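Local coordinates for DUF4875 domain-containing protein (Desulfovibrio piger, PDB 4LG3) that is of unknown function but belongs to the DUF4875 family of the CamS-like clan and folds round a mixed beta sheet with packed helices, at residues F9-K14 against V32-D37; G89-A94 against K129-W134; T97-G102 against D109-N114; L116-R121 against E175-E180. One frame throughout, in Å; residues are numbered along the deposited sequence.

Contact 1 (F9-K14 against V32-D37); sequences FFAPTK and VLVEQD
F9 meets V34 through its backbone: F9 O accepts V34 N at 3.1 Å, the donor lying above the carbonyl plane, while a water bridges F9 O to V34 O. Two donors thus grip F9 O. The F9 side chain contributes its CB, 3.9 Å from V34 CG2, and the ring leads off from the pair. F10 stands opposite L33 in an antiparallel non-hydrogen-bonded pair whose side chains diverge. Its CG sits between the backbone N and the carbonyl carbon (chi1 70°), which swings the ring from the pairing strand to pack on T59 and A63 of helix 53-71. A11 and V32 form the hydrogen-bonded pair: A11 N to V32 O and V32 N to A11 O both measure 3.0 Å. The small CB of A11 shares a face with V32 and packs 3.8 Å from V34 CG1. T13 then brings its CG2 across V32 at about a right angle, 3.8 Å from V32 CG2; a threonine fits because OG1 can turn instead to R30 O in a weak bond. Strands 10-18 and 26-36 make an antiparallel beta hairpin, and T13 and K14, both facing R30, form a classic beta bulge where the first strand turns a corner.

Contact 2 (G89-A94 against K129-W134); sequences GKTVLA and KIQCLW. With EDO (1,2-ethanediol), chain H.
With CG anti to its carbonyl carbon (chi1 -74°) and the chain extended beyond, Q131 projects from helix 125-137 to T91, whose chi1 of 59° turns OG1 to the amide. The two side chains cross at about a right angle. Q131 NE2 donates to T91 OG1 at 2.9 Å, and the hydroxyl lies almost exactly in the amide plane, 4° out of it; the methyl follows close by, with T91 CG2 3.3 Å from Q131 NE2. The amide has further partners: NE2 also bonds to L169 O, and OE1 to S82 OG, the hydroxyl that likewise bonds to T91 N. The backbone of G89 comes up to the helix at Q131, close enough for G89 CA to make a CA-H...O contact of 3.3 Å to Q131 O. Further along, W134 points NE1 nearly straight at O1 of an ethanediol, 3.0 Å away, which R138 NE also binds; the molecule probably comes from the crystallisation liquor. A glutamine suits this buried place because its amide donates and accepts at once: with partners on both OE1 and NE2 its rotation is fixed, and one hydrogen bond ties the helix to T91 while S82 and L169 hold the rest of the amide.

Contact 3 (T97-G102 against D109-N114); sequences TYAPDG and DDWTWN. With SO4 (sulfate ion), chain D.
Y98 and W113 lie almost flat on one another, an offset stack with the tyrosine ring and the six-membered ring of W113 4.3 Å apart between centroids and their planes at 14°. Over the same indole ring comes Y98 CB, a CH-pi contact, so the tyrosine covers W113 with its stem as well as its ring. Y98 CG lies anti to the backbone N (chi1 -178°), which carries the ring alongside T112; the two side chains point the same way, T112 CG2 3.6 Å from Y98 CE1. The other face of the tyrosine is covered by P100 CD, above the ring centre, making a sandwich of proline, tyrosine and tryptophan. A sulfate, probably from the crystallisation liquor, sits at the edges of both stacked rings: Y98 OH donates to sulfate O2 at 2.7 Å, and W113 NE1 to sulfate O3 at 2.9 Å. The faces pack while the polar edges, OH and NE1, remain able to hold the sulfate.

All this rests on a beta hairpin between strands 92-98 and 113-118. T97 and N114 are its hydrogen-bonded pair, Y98 and W113 the neighbouring non-hydrogen-bonded one, and A99 N continues the ladder to T112 O at 2.8 Å, nearly straight. A type I turn from A99 to G102 follows, the glycine accepting a positive phi of 71°.

On the face opposite to the stack, W111 presents its edge to T97, with W111 CH2 3.6 Å from T97 CG2, while N114 ND2 lies over a face of the same indole. T97 OG1 is turned to S77 OG.

Contact 4 (L116-R121 against E175-E180); sequences LQATPR and EPFPQE
A118 N gives its hydrogen to E175 O at 2.8 Å, meeting the carbonyl nearly head-on. The return bond, E175 N to A118 O at 2.9 Å, comes in from above the carbonyl plane, and the pair is antiparallel and hydrogen-bonded. Next to it Q117 and P176 form the non-hydrogen-bonded pair with diverging side chains, a place that tolerates proline, since its missing N-H is not needed for the pairing with Q117. L116 O then receives F177 N at 3.2 Å, again from well above its plane, while P176 CA adds a CA-H...O contact. With chi1 at 75° the F177 ring folds back against the facing strand. L116 CB stands 3.6 Å from the ring centroid, directly over the face, in a CH-pi contact, and L116 CD2 reaches F177 CZ at 3.6 Å. Q117 C and A118 N lie at the ring edge; A118 CB is 3.9 Å from F177 CD2. The ring also covers A57 and I61 of helix 53-71, whose K53 holds both E175 OE1, in a salt bridge, and P176 O. Backbone bonds and the packing of F177 on L116 and A118 thus fasten strand 175-176 to the sheet, and K53 ties it to the helix.

In the fold
Contacts 1, 3 and 4 pair strands of one mixed sheet, whereas contact 2 ties the lead-in to its strand 92-98 to helix 125-137. Contacts 2 and 4 meet directly: L93 O and T119 N lie 2.8 Å apart, probably hydrogen-bonded, as expected of neighbouring strands 92-98 and 113-118. Contact 3 continues those same two strands to their hairpin end, its centre about 29 Å from that of contact 2, and touches contact 4 where W113 O packs against Q179 OE1. Contact 1 touches none of the others; contact 2 comes nearest, about 5 Å between nearest atoms. Helix 53-71 links contacts 1, 3 and 4, since F10, Y98, W113 and F177 all pack on it. No active site is known.

Contact 1 (F9-K14 against V32-D37)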
loop_
_atom_site.group_PDB
_atom_site.type_symbol
_atom_site.label_atom_id
_atom_site.label_comp_id
_atom_site.label_asym_id
_atom_site.label_seq_id
_atom_site.Cartn_x
_atom_site.Cartn_y
_atom_site.Cartn_z
ATOM N N PHE A 9 1.268 -10.703 -7.652
ATOM C CA PHE A 9 0.805 -9.928 -8.798
ATOM C C PHE A 9 0.307 -8.568 -8.351
ATOM O O PHE A 9 -0.411 -8.441 -7.356
ATOM C CB PHE A 9 -0.275 -10.645 -9.582
ATOM C CG PHE A 9 0.210 -11.921 -10.213
ATOM C CD1 PHE A 9 1.402 -11.953 -10.932
ATOM C CD2 PHE A 9 -0.519 -13.099 -10.077
ATOM C CE1 PHE A 9 1.855 -13.139 -11.511
ATOM C CE2 PHE A 9 -0.075 -14.281 -10.673
ATOM C CZ PHE A 9 1.103 -14.289 -11.399
ATOM N N PHE A 10 0.753 -7.543 -9.063
ATOM C CA PHE A 10 0.362 -6.189 -8.734
ATOM C C PHE A 10 0.023 -5.420 -9.996
ATOM O O PHE A 10 0.309 -5.854 -11.106
ATOM C CB PHE A 10 1.466 -5.468 -7.911
ATOM C CG PHE A 10 2.732 -5.143 -8.682
ATOM C CD1 PHE A 10 2.811 -3.999 -9.476
ATOM C CD2 PHE A 10 3.846 -5.969 -8.597
ATOM C CE1 PHE A 10 3.953 -3.732 -10.225
ATOM C CE2 PHE A 10 5.000 -5.679 -9.316
ATOM C CZ PHE A 10 5.047 -4.569 -10.130
ATOM N N ALA A 11 -0.609 -4.277 -9.807
ATOM C CA ALA A 11 -0.930 -3.328 -10.865
ATOM C C ALA A 11 -0.750 -1.924 -10.299
ATOM O O ALA A 11 -1.139 -1.674 -9.157
ATOM C CB ALA A 11 -2.344 -3.535 -11.362
ATOM N N PRO A 12 -0.110 -1.002 -11.034
ATOM C CA PRO A 12 -0.001 0.377 -10.506
ATOM C C PRO A 12 -1.365 1.096 -10.520
ATOM O O PRO A 12 -2.210 0.803 -11.378
ATOM C CB PRO A 12 0.976 1.043 -11.484
ATOM C CG PRO A 12 0.757 0.312 -12.792
ATOM C CD PRO A 12 0.420 -1.113 -12.416
ATOM N N THR A 13 -1.570 2.037 -9.584
ATOM C CA THR A 13 -2.789 2.855 -9.517
ATOM C C THR A 13 -2.415 4.318 -9.692
ATOM O O THR A 13 -3.286 5.167 -9.915
ATOM C CB THR A 13 -3.547 2.659 -8.175
ATOM O OG1 THR A 13 -2.687 3.017 -7.106
ATOM C CG2 THR A 13 -4.072 1.251 -7.984
ATOM N N LYS A 14 -1.120 4.610 -9.524
ATOM C CA LYS A 14 -0.573 5.955 -9.595
ATOM C C LYS A 14 0.928 5.890 -9.833
ATOM O O LYS A 14 1.614 5.101 -9.192
ATOM C CB LYS A 14 -0.876 6.745 -8.290
ATOM C CG LYS A 14 -0.633 8.235 -8.417
ATOM C CD LYS A 14 -0.952 8.950 -7.138
ATOM C CE LYS A 14 -0.746 10.433 -7.279
ATOM N NZ LYS A 14 -1.393 11.137 -6.145
ATOM N N VAL A 32 -1.268 -1.967 -6.153
ATOM C CA VAL A 32 -2.261 -2.790 -5.444
ATOM C C VAL A 32 -2.053 -4.247 -5.868
ATOM O O VAL A 32 -1.581 -4.501 -6.986
ATOM C CB VAL A 32 -3.764 -2.373 -5.635
ATOM C CG1 VAL A 32 -4.076 -1.030 -4.988
ATOM C CG2 VAL A 32 -4.192 -2.403 -7.107
ATOM N N LEU A 33 -2.480 -5.194 -5.002
ATOM C CA LEU A 33 -2.458 -6.611 -5.312
ATOM C C LEU A 33 -3.633 -6.946 -6.195
ATOM O O LEU A 33 -4.752 -6.483 -5.931
ATOM C CB LEU A 33 -2.497 -7.477 -4.053
ATOM C CG LEU A 33 -1.333 -7.379 -3.092
ATOM C CD1 LEU A 33 -1.543 -8.331 -1.939
ATOM C CD2 LEU A 33 0.025 -7.608 -3.797
ATOM N N VAL A 34 -3.395 -7.754 -7.232
ATOM C CA VAL A 34 -4.455 -8.170 -8.153
ATOM C C VAL A 34 -4.524 -9.688 -8.283
ATOM O O VAL A 34 -3.595 -10.413 -7.908
ATOM C CB VAL A 34 -4.343 -7.516 -9.559
ATOM C CG1 VAL A 34 -4.461 -5.995 -9.467
ATOM C CG2 VAL A 34 -3.062 -7.940 -10.282
ATOM N N GLU A 35 -5.644 -10.164 -8.830
ATOM C CA GLU A 35 -5.824 -11.585 -9.155
ATOM C C GLU A 35 -6.702 -11.708 -10.379
ATOM O O GLU A 35 -7.383 -10.752 -10.725
ATOM C CB GLU A 35 -6.408 -12.375 -7.964
ATOM C CG GLU A 35 -7.833 -12.006 -7.601
ATOM C CD GLU A 35 -8.370 -12.737 -6.392
ATOM O OE1 GLU A 35 -8.191 -13.972 -6.311
ATOM O OE2 GLU A 35 -8.974 -12.072 -5.523
ATOM N N GLN A 36 -6.726 -12.886 -11.007
ATOM C CA GLN A 36 -7.635 -13.185 -12.131
ATOM C C GLN A 36 -8.950 -13.720 -11.621
ATOM O O GLN A 36 -8.943 -14.600 -10.748
ATOM C CB GLN A 36 -7.059 -14.251 -13.059
ATOM C CG GLN A 36 -5.785 -13.895 -13.748
ATOM C CD GLN A 36 -5.527 -14.883 -14.850
ATOM O OE1 GLN A 36 -6.155 -14.836 -15.915
ATOM N NE2 GLN A 36 -4.622 -15.823 -14.607
ATOM N N ASP A 37 -10.080 -13.232 -12.182
ATOM C CA ASP A 37 -11.410 -13.759 -11.858
ATOM C C ASP A 37 -11.706 -14.941 -12.809
ATOM O O ASP A 37 -10.909 -15.204 -13.723
ATOM C CB ASP A 37 -12.515 -12.667 -11.893
ATOM C CG ASP A 37 -12.824 -11.972 -13.210
ATOM O OD1 ASP A 37 -12.569 -12.575 -14.288
ATOM O OD2 ASP A 37 -13.382 -10.857 -13.169
HETATM O O HOH W 1 -1.843 -10.516 -5.658
#

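Contact 2 (G89-A94 against K129-W134)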
loop_
_atom_site.group_PDB
_atom_site.type_symbol
_atom_site.label_atom_id
_atom_site.label_comp_id
_atom_site.label_asym_id
_atom_site.label_seq_id
_atom_site.Cartn_x
_atom_site.Cartn_y
_atom_site.Cartn_z
ATOM N N GLY A 89 -9.964 5.189 2.281
ATOM C CA GLY A 89 -10.714 4.034 1.801
ATOM C C GLY A 89 -9.786 2.852 1.592
ATOM O O GLY A 89 -10.170 1.843 0.993
ATOM N N LYS A 90 -8.540 2.978 2.088
ATOM C CA LYS A 90 -7.466 1.990 1.928
ATOM C C LYS A 90 -6.364 2.324 2.891
ATOM O O LYS A 90 -6.372 3.426 3.456
ATOM C CB LYS A 90 -6.916 1.986 0.467
ATOM C CG LYS A 90 -6.171 3.271 0.126
ATOM C CD LYS A 90 -5.951 3.538 -1.348
ATOM C CE LYS A 90 -5.165 4.820 -1.477
ATOM N NZ LYS A 90 -5.084 5.257 -2.869
ATOM N N THR A 91 -5.412 1.376 3.082
ATOM C CA THR A 91 -4.251 1.546 3.962
ATOM C C THR A 91 -3.011 0.967 3.300
ATOM O O THR A 91 -3.113 0.234 2.340
ATOM C CB THR A 91 -4.470 0.911 5.364
ATOM O OG1 THR A 91 -4.727 -0.489 5.242
ATOM C CG2 THR A 91 -5.533 1.613 6.187
ATOM N N VAL A 92 -1.851 1.280 3.850
ATOM C CA VAL A 92 -0.530 0.837 3.413
ATOM C C VAL A 92 -0.267 -0.563 3.934
ATOM O O VAL A 92 -0.319 -0.787 5.141
ATOM C CB VAL A 92 0.573 1.826 3.904
ATOM C CG1 VAL A 92 1.970 1.356 3.523
ATOM C CG2 VAL A 92 0.311 3.216 3.372
ATOM N N LEU A 93 0.053 -1.481 3.014
ATOM C CA LEU A 93 0.447 -2.851 3.315
ATOM C C LEU A 93 1.987 -3.007 3.300
ATOM O O LEU A 93 2.521 -3.850 4.010
ATOM C CB LEU A 93 -0.182 -3.833 2.319
ATOM C CG LEU A 93 -1.699 -4.014 2.346
ATOM C CD1 LEU A 93 -2.105 -5.164 1.452
ATOM C CD2 LEU A 93 -2.241 -4.216 3.794
ATOM N N ALA A 94 2.696 -2.194 2.500
ATOM C CA ALA A 94 4.146 -2.278 2.363
ATOM C C ALA A 94 4.686 -1.075 1.642
ATOM O O ALA A 94 3.984 -0.492 0.810
ATOM C CB ALA A 94 4.533 -3.554 1.578
ATOM N N LYS A 129 -13.834 -4.559 2.851
ATOM C CA LYS A 129 -15.184 -4.024 2.698
ATOM C C LYS A 129 -15.401 -2.897 3.715
ATOM O O LYS A 129 -15.981 -1.872 3.351
ATOM C CB LYS A 129 -16.249 -5.144 2.867
ATOM C CG LYS A 129 -17.711 -4.705 2.675
ATOM C CD LYS A 129 -18.125 -4.632 1.199
ATOM C CE LYS A 129 -19.040 -3.460 0.900
ATOM N NZ LYS A 129 -19.035 -3.108 -0.550
ATOM N N ILE A 130 -14.917 -3.065 4.965
ATOM C CA ILE A 130 -15.076 -2.058 6.024
ATOM C C ILE A 130 -14.358 -0.767 5.583
ATOM O O ILE A 130 -14.931 0.329 5.723
ATOM C CB ILE A 130 -14.590 -2.578 7.420
ATOM C CG1 ILE A 130 -15.514 -3.676 7.965
ATOM C CG2 ILE A 130 -14.475 -1.444 8.446
ATOM C CD1 ILE A 130 -14.963 -4.438 9.184
ATOM N N GLN A 131 -13.125 -0.914 5.015
ATOM C CA GLN A 131 -12.276 0.178 4.482
ATOM C C GLN A 131 -12.966 0.934 3.367
ATOM O O GLN A 131 -12.915 2.159 3.330
ATOM C CB GLN A 131 -10.957 -0.372 3.931
ATOM C CG GLN A 131 -9.992 -0.799 5.003
ATOM C CD GLN A 131 -8.633 -0.995 4.421
ATOM O OE1 GLN A 131 -8.473 -1.395 3.262
ATOM N NE2 GLN A 131 -7.628 -0.718 5.213
ATOM N N CYS A 132 -13.612 0.187 2.473
ATOM C CA CYS A 132 -14.369 0.721 1.349
ATOM C C CYS A 132 -15.582 1.539 1.858
ATOM O O CYS A 132 -15.789 2.668 1.391
ATOM C CB CYS A 132 -14.798 -0.404 0.414
ATOM S SG CYS A 132 -15.701 0.164 -1.050
ATOM N N LEU A 133 -16.340 0.996 2.846
ATOM C CA LEU A 133 -17.473 1.692 3.448
ATOM C C LEU A 133 -17.003 2.932 4.188
ATOM O O LEU A 133 -17.582 3.989 3.988
ATOM C CB LEU A 133 -18.278 0.785 4.372
ATOM C CG LEU A 133 -18.992 -0.411 3.732
ATOM C CD1 LEU A 133 -19.792 -1.174 4.764
ATOM C CD2 LEU A 133 -19.889 0.016 2.591
ATOM N N TRP A 134 -15.899 2.824 4.964
ATOM C CA TRP A 134 -15.247 3.935 5.674
ATOM C C TRP A 134 -15.008 5.096 4.712
ATOM O O TRP A 134 -15.482 6.197 4.967
ATOM C CB TRP A 134 -13.906 3.480 6.294
ATOM C CG TRP A 134 -13.338 4.456 7.285
ATOM C CD1 TRP A 134 -12.634 5.594 7.008
ATOM C CD2 TRP A 134 -13.487 4.413 8.713
ATOM N NE1 TRP A 134 -12.322 6.257 8.173
ATOM C CE2 TRP A 134 -12.835 5.556 9.237
ATOM C CE3 TRP A 134 -14.082 3.499 9.609
ATOM C CZ2 TRP A 134 -12.739 5.798 10.621
ATOM C CZ3 TRP A 134 -14.005 3.748 10.974
ATOM C CH2 TRP A 134 -13.343 4.886 11.470
HETATM C C1 EDO H . -10.684 9.230 10.110
HETATM O O1 EDO H . -10.917 8.815 8.745
HETATM C C2 EDO H . -9.926 8.135 10.987
HETATM O O2 EDO H . -9.081 7.241 10.198
#

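Contact 3 (T97-G102 against D109-N114)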
loop_
_atom_site.group_PDB
_atom_site.type_symbol
_atom_site.label_atom_id
_atom_site.label_comp_id
_atom_site.label_asym_id
_atom_site.label_seq_id
_atom_site.Cartn_x
_atom_site.Cartn_y
_atom_site.Cartn_z
ATOM N N THR A 97 11.899 2.108 -0.799
ATOM C CA THR A 97 12.582 3.099 -1.610
ATOM C C THR A 97 13.927 2.462 -2.045
ATOM O O THR A 97 14.664 1.918 -1.234
ATOM C CB THR A 97 12.686 4.447 -0.892
ATOM O OG1 THR A 97 11.351 4.943 -0.621
ATOM C CG2 THR A 97 13.460 5.472 -1.716
ATOM N N TYR A 98 14.194 2.519 -3.334
ATOM C CA TYR A 98 15.346 1.951 -4.014
ATOM C C TYR A 98 16.136 3.005 -4.781
ATOM O O TYR A 98 15.568 3.714 -5.620
ATOM C CB TYR A 98 14.841 0.876 -4.985
ATOM C CG TYR A 98 15.902 0.127 -5.773
ATOM C CD1 TYR A 98 17.105 -0.263 -5.176
ATOM C CD2 TYR A 98 15.660 -0.284 -7.083
ATOM C CE1 TYR A 98 18.049 -1.014 -5.875
ATOM C CE2 TYR A 98 16.599 -1.035 -7.793
ATOM C CZ TYR A 98 17.801 -1.381 -7.189
ATOM O OH TYR A 98 18.737 -2.124 -7.860
ATOM N N ALA A 99 17.442 3.100 -4.487
ATOM C CA ALA A 99 18.424 3.975 -5.136
ATOM C C ALA A 99 19.552 3.072 -5.670
ATOM O O ALA A 99 20.515 2.822 -4.942
ATOM C CB ALA A 99 18.942 5.012 -4.158
ATOM N N PRO A 100 19.407 2.509 -6.907
ATOM C CA PRO A 100 20.407 1.544 -7.417
ATOM C C PRO A 100 21.885 1.948 -7.271
ATOM O O PRO A 100 22.712 1.074 -7.042
ATOM C CB PRO A 100 20.047 1.391 -8.910
ATOM C CG PRO A 100 18.648 1.787 -9.024
ATOM C CD PRO A 100 18.280 2.665 -7.851
ATOM N N ASP A 101 22.215 3.240 -7.402
ATOM C CA ASP A 101 23.599 3.720 -7.320
ATOM C C ASP A 101 24.116 3.878 -5.847
ATOM O O ASP A 101 25.269 4.266 -5.651
ATOM C CB ASP A 101 23.774 5.045 -8.112
ATOM C CG ASP A 101 23.139 6.305 -7.523
ATOM O OD1 ASP A 101 22.484 6.209 -6.461
ATOM O OD2 ASP A 101 23.266 7.375 -8.150
ATOM N N GLY A 102 23.279 3.565 -4.863
ATOM C CA GLY A 102 23.634 3.600 -3.451
ATOM C C GLY A 102 23.835 4.974 -2.834
ATOM O O GLY A 102 24.516 5.095 -1.812
ATOM N N ASP A 109 23.613 10.514 -0.070
ATOM C CA ASP A 109 23.321 9.581 1.015
ATOM C C ASP A 109 24.205 8.328 0.799
ATOM O O ASP A 109 25.008 8.280 -0.155
ATOM C CB ASP A 109 21.827 9.216 1.070
ATOM C CG ASP A 109 20.866 10.306 1.529
ATOM O OD1 ASP A 109 21.198 11.029 2.511
ATOM O OD2 ASP A 109 19.737 10.377 0.971
ATOM N N ASP A 110 24.078 7.328 1.684
ATOM C CA ASP A 110 24.874 6.110 1.548
ATOM C C ASP A 110 23.983 4.894 1.790
ATOM O O ASP A 110 24.166 4.150 2.758
ATOM C CB ASP A 110 26.104 6.142 2.490
ATOM C CG ASP A 110 27.018 4.935 2.362
ATOM O OD1 ASP A 110 27.409 4.602 1.217
ATOM O OD2 ASP A 110 27.309 4.298 3.402
ATOM N N TRP A 111 22.984 4.719 0.926
ATOM C CA TRP A 111 22.071 3.583 1.010
ATOM C C TRP A 111 21.475 3.296 -0.332
ATOM O O TRP A 111 21.337 4.201 -1.156
ATOM C CB TRP A 111 20.963 3.773 2.066
ATOM C CG TRP A 111 20.116 5.005 1.939
ATOM C CD1 TRP A 111 20.206 6.137 2.697
ATOM C CD2 TRP A 111 18.949 5.169 1.111
ATOM N NE1 TRP A 111 19.196 7.015 2.366
ATOM C CE2 TRP A 111 18.392 6.436 1.418
ATOM C CE3 TRP A 111 18.299 4.355 0.165
ATOM C CZ2 TRP A 111 17.242 6.923 0.784
ATOM C CZ3 TRP A 111 17.175 4.846 -0.485
ATOM C CH2 TRP A 111 16.659 6.113 -0.177
ATOM N N THR A 112 21.075 2.028 -0.528
ATOM C CA THR A 112 20.450 1.508 -1.741
ATOM C C THR A 112 18.972 1.265 -1.455
ATOM O O THR A 112 18.128 1.529 -2.304
ATOM C CB THR A 112 21.206 0.245 -2.195
ATOM O OG1 THR A 112 22.606 0.566 -2.252
ATOM C CG2 THR A 112 20.726 -0.287 -3.555
ATOM N N TRP A 113 18.666 0.766 -0.257
ATOM C CA TRP A 113 17.295 0.483 0.171
ATOM C C TRP A 113 16.977 1.224 1.474
ATOM O O TRP A 113 17.811 1.289 2.377
ATOM C CB TRP A 113 17.058 -1.032 0.321
ATOM C CG TRP A 113 17.083 -1.769 -0.992
ATOM C CD1 TRP A 113 18.160 -2.372 -1.575
ATOM C CD2 TRP A 113 15.971 -1.988 -1.877
ATOM N NE1 TRP A 113 17.791 -2.950 -2.772
ATOM C CE2 TRP A 113 16.450 -2.746 -2.971
ATOM C CE3 TRP A 113 14.616 -1.616 -1.851
ATOM C CZ2 TRP A 113 15.626 -3.120 -4.037
ATOM C CZ3 TRP A 113 13.796 -1.994 -2.904
ATOM C CH2 TRP A 113 14.301 -2.728 -3.986
ATOM N N ASN A 114 15.778 1.796 1.551
ATOM C CA ASN A 114 15.306 2.518 2.733
ATOM C C ASN A 114 13.793 2.498 2.792
ATOM O O ASN A 114 13.150 2.141 1.798
ATOM C CB ASN A 114 15.793 3.963 2.710
ATOM C CG ASN A 114 16.008 4.575 4.078
ATOM O OD1 ASN A 114 15.498 4.108 5.105
ATOM N ND2 ASN A 114 16.778 5.645 4.118
HETATM S S SO4 D . 20.792 -4.301 -5.341
HETATM O O1 SO4 D . 20.809 -5.494 -6.199
HETATM O O2 SO4 D . 20.587 -3.123 -6.188
HETATM O O3 SO4 D . 19.730 -4.443 -4.325
HETATM O O4 SO4 D . 22.081 -4.172 -4.657
#

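Contact 4 (L116-R121 against E175-E180)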
loop_
_atom_site.group_PDB
_atom_site.type_symbol
_atom_site.label_atom_id
_atom_site.label_comp_id
_atom_site.label_asym_id
_atom_site.label_seq_id
_atom_site.Cartn_x
_atom_site.Cartn_y
_atom_site.Cartn_z
ATOM N N LEU A 116 11.745 0.612 4.499
ATOM C CA LEU A 116 11.305 -0.758 4.303
ATOM C C LEU A 116 10.239 -1.081 5.306
ATOM O O LEU A 116 10.521 -1.107 6.491
ATOM C CB LEU A 116 12.500 -1.712 4.411
ATOM C CG LEU A 116 13.676 -1.434 3.463
ATOM C CD1 LEU A 116 14.851 -2.399 3.739
ATOM C CD2 LEU A 116 13.230 -1.436 1.985
ATOM N N GLN A 117 8.995 -1.211 4.850
ATOM C CA GLN A 117 7.868 -1.520 5.726
ATOM C C GLN A 117 6.982 -2.551 5.117
ATOM O O GLN A 117 6.871 -2.616 3.905
ATOM C CB GLN A 117 7.009 -0.284 6.070
ATOM C CG GLN A 117 7.734 0.837 6.770
ATOM C CD GLN A 117 6.796 1.990 6.981
ATOM O OE1 GLN A 117 6.356 2.260 8.102
ATOM N NE2 GLN A 117 6.462 2.706 5.901
ATOM N N ALA A 118 6.373 -3.376 5.952
ATOM C CA ALA A 118 5.401 -4.380 5.536
ATOM C C ALA A 118 4.543 -4.752 6.728
ATOM O O ALA A 118 5.044 -4.802 7.855
ATOM C CB ALA A 118 6.086 -5.611 4.946
ATOM N N THR A 119 3.242 -4.940 6.496
ATOM C CA THR A 119 2.306 -5.351 7.545
ATOM C C THR A 119 2.544 -6.859 7.812
ATOM O O THR A 119 2.991 -7.568 6.902
ATOM C CB THR A 119 0.852 -5.048 7.126
ATOM O OG1 THR A 119 0.613 -5.585 5.832
ATOM C CG2 THR A 119 0.510 -3.580 7.148
ATOM N N PRO A 120 2.222 -7.405 9.006
ATOM C CA PRO A 120 2.469 -8.858 9.225
ATOM C C PRO A 120 1.654 -9.778 8.305
ATOM O O PRO A 120 1.995 -10.944 8.168
ATOM C CB PRO A 120 2.114 -9.078 10.697
ATOM C CG PRO A 120 1.335 -7.873 11.120
ATOM C CD PRO A 120 1.725 -6.735 10.229
ATOM N N ARG A 121 0.598 -9.248 7.665
ATOM C CA ARG A 121 -0.324 -9.939 6.732
ATOM C C ARG A 121 -1.121 -8.936 5.918
ATOM O O ARG A 121 -1.150 -7.753 6.274
ATOM C CB ARG A 121 -1.311 -10.831 7.513
ATOM C CG ARG A 121 -2.174 -10.072 8.534
ATOM C CD ARG A 121 -3.410 -10.855 8.927
ATOM N NE ARG A 121 -4.234 -10.161 9.920
ATOM C CZ ARG A 121 -5.324 -9.450 9.641
ATOM N NH1 ARG A 121 -5.739 -9.318 8.389
ATOM N NH2 ARG A 121 -6.016 -8.881 10.614
ATOM N N GLU A 175 5.046 -2.623 9.787
ATOM C CA GLU A 175 6.236 -2.822 10.616
ATOM C C GLU A 175 7.449 -2.631 9.740
ATOM O O GLU A 175 7.330 -2.923 8.547
ATOM C CB GLU A 175 6.305 -4.265 11.185
ATOM C CG GLU A 175 5.134 -4.784 11.983
ATOM C CD GLU A 175 5.354 -6.220 12.421
ATOM O OE1 GLU A 175 6.149 -6.928 11.762
ATOM O OE2 GLU A 175 4.773 -6.619 13.456
ATOM N N PRO A 176 8.661 -2.328 10.272
ATOM C CA PRO A 176 9.843 -2.354 9.390
ATOM C C PRO A 176 10.092 -3.787 8.891
ATOM O O PRO A 176 9.528 -4.733 9.440
ATOM C CB PRO A 176 10.984 -1.856 10.289
ATOM C CG PRO A 176 10.326 -1.296 11.508
ATOM C CD PRO A 176 9.034 -2.003 11.668
ATOM N N PHE A 177 10.871 -3.954 7.833
ATOM C CA PHE A 177 11.231 -5.298 7.360
ATOM C C PHE A 177 12.740 -5.292 7.141
ATOM O O PHE A 177 13.312 -4.211 6.904
ATOM C CB PHE A 177 10.414 -5.810 6.160
ATOM C CG PHE A 177 10.693 -5.253 4.782
ATOM C CD1 PHE A 177 11.841 -5.630 4.078
ATOM C CD2 PHE A 177 9.744 -4.475 4.129
ATOM C CE1 PHE A 177 12.073 -5.166 2.789
ATOM C CE2 PHE A 177 9.977 -4.000 2.837
ATOM C CZ PHE A 177 11.140 -4.356 2.174
ATOM N N PRO A 178 13.422 -6.443 7.333
ATOM C CA PRO A 178 14.889 -6.426 7.290
ATOM C C PRO A 178 15.484 -6.121 5.919
ATOM O O PRO A 178 14.972 -6.535 4.880
ATOM C CB PRO A 178 15.282 -7.830 7.760
ATOM C CG PRO A 178 14.088 -8.360 8.441
ATOM C CD PRO A 178 12.928 -7.780 7.697
ATOM N N GLN A 179 16.594 -5.381 5.959
ATOM C CA GLN A 179 17.419 -4.956 4.836
ATOM C C GLN A 179 17.913 -6.171 4.012
ATOM O O GLN A 179 18.021 -6.060 2.798
ATOM C CB GLN A 179 18.608 -4.152 5.405
ATOM C CG GLN A 179 19.551 -3.548 4.369
ATOM C CD GLN A 179 19.082 -2.226 3.813
ATOM O OE1 GLN A 179 18.348 -1.458 4.453
ATOM N NE2 GLN A 179 19.574 -1.903 2.623
ATOM N N GLU A 180 18.196 -7.318 4.677
ATOM C CA GLU A 180 18.696 -8.564 4.073
ATOM C C GLU A 180 17.666 -9.201 3.104
ATOM O O GLU A 180 18.058 -9.963 2.218
ATOM C CB GLU A 180 19.166 -9.585 5.143
ATOM C CG GLU A 180 18.302 -9.688 6.399
ATOM C CD GLU A 180 18.728 -8.886 7.627
ATOM O OE1 GLU A 180 18.851 -7.640 7.537
ATOM O OE2 GLU A 180 18.877 -9.507 8.706
#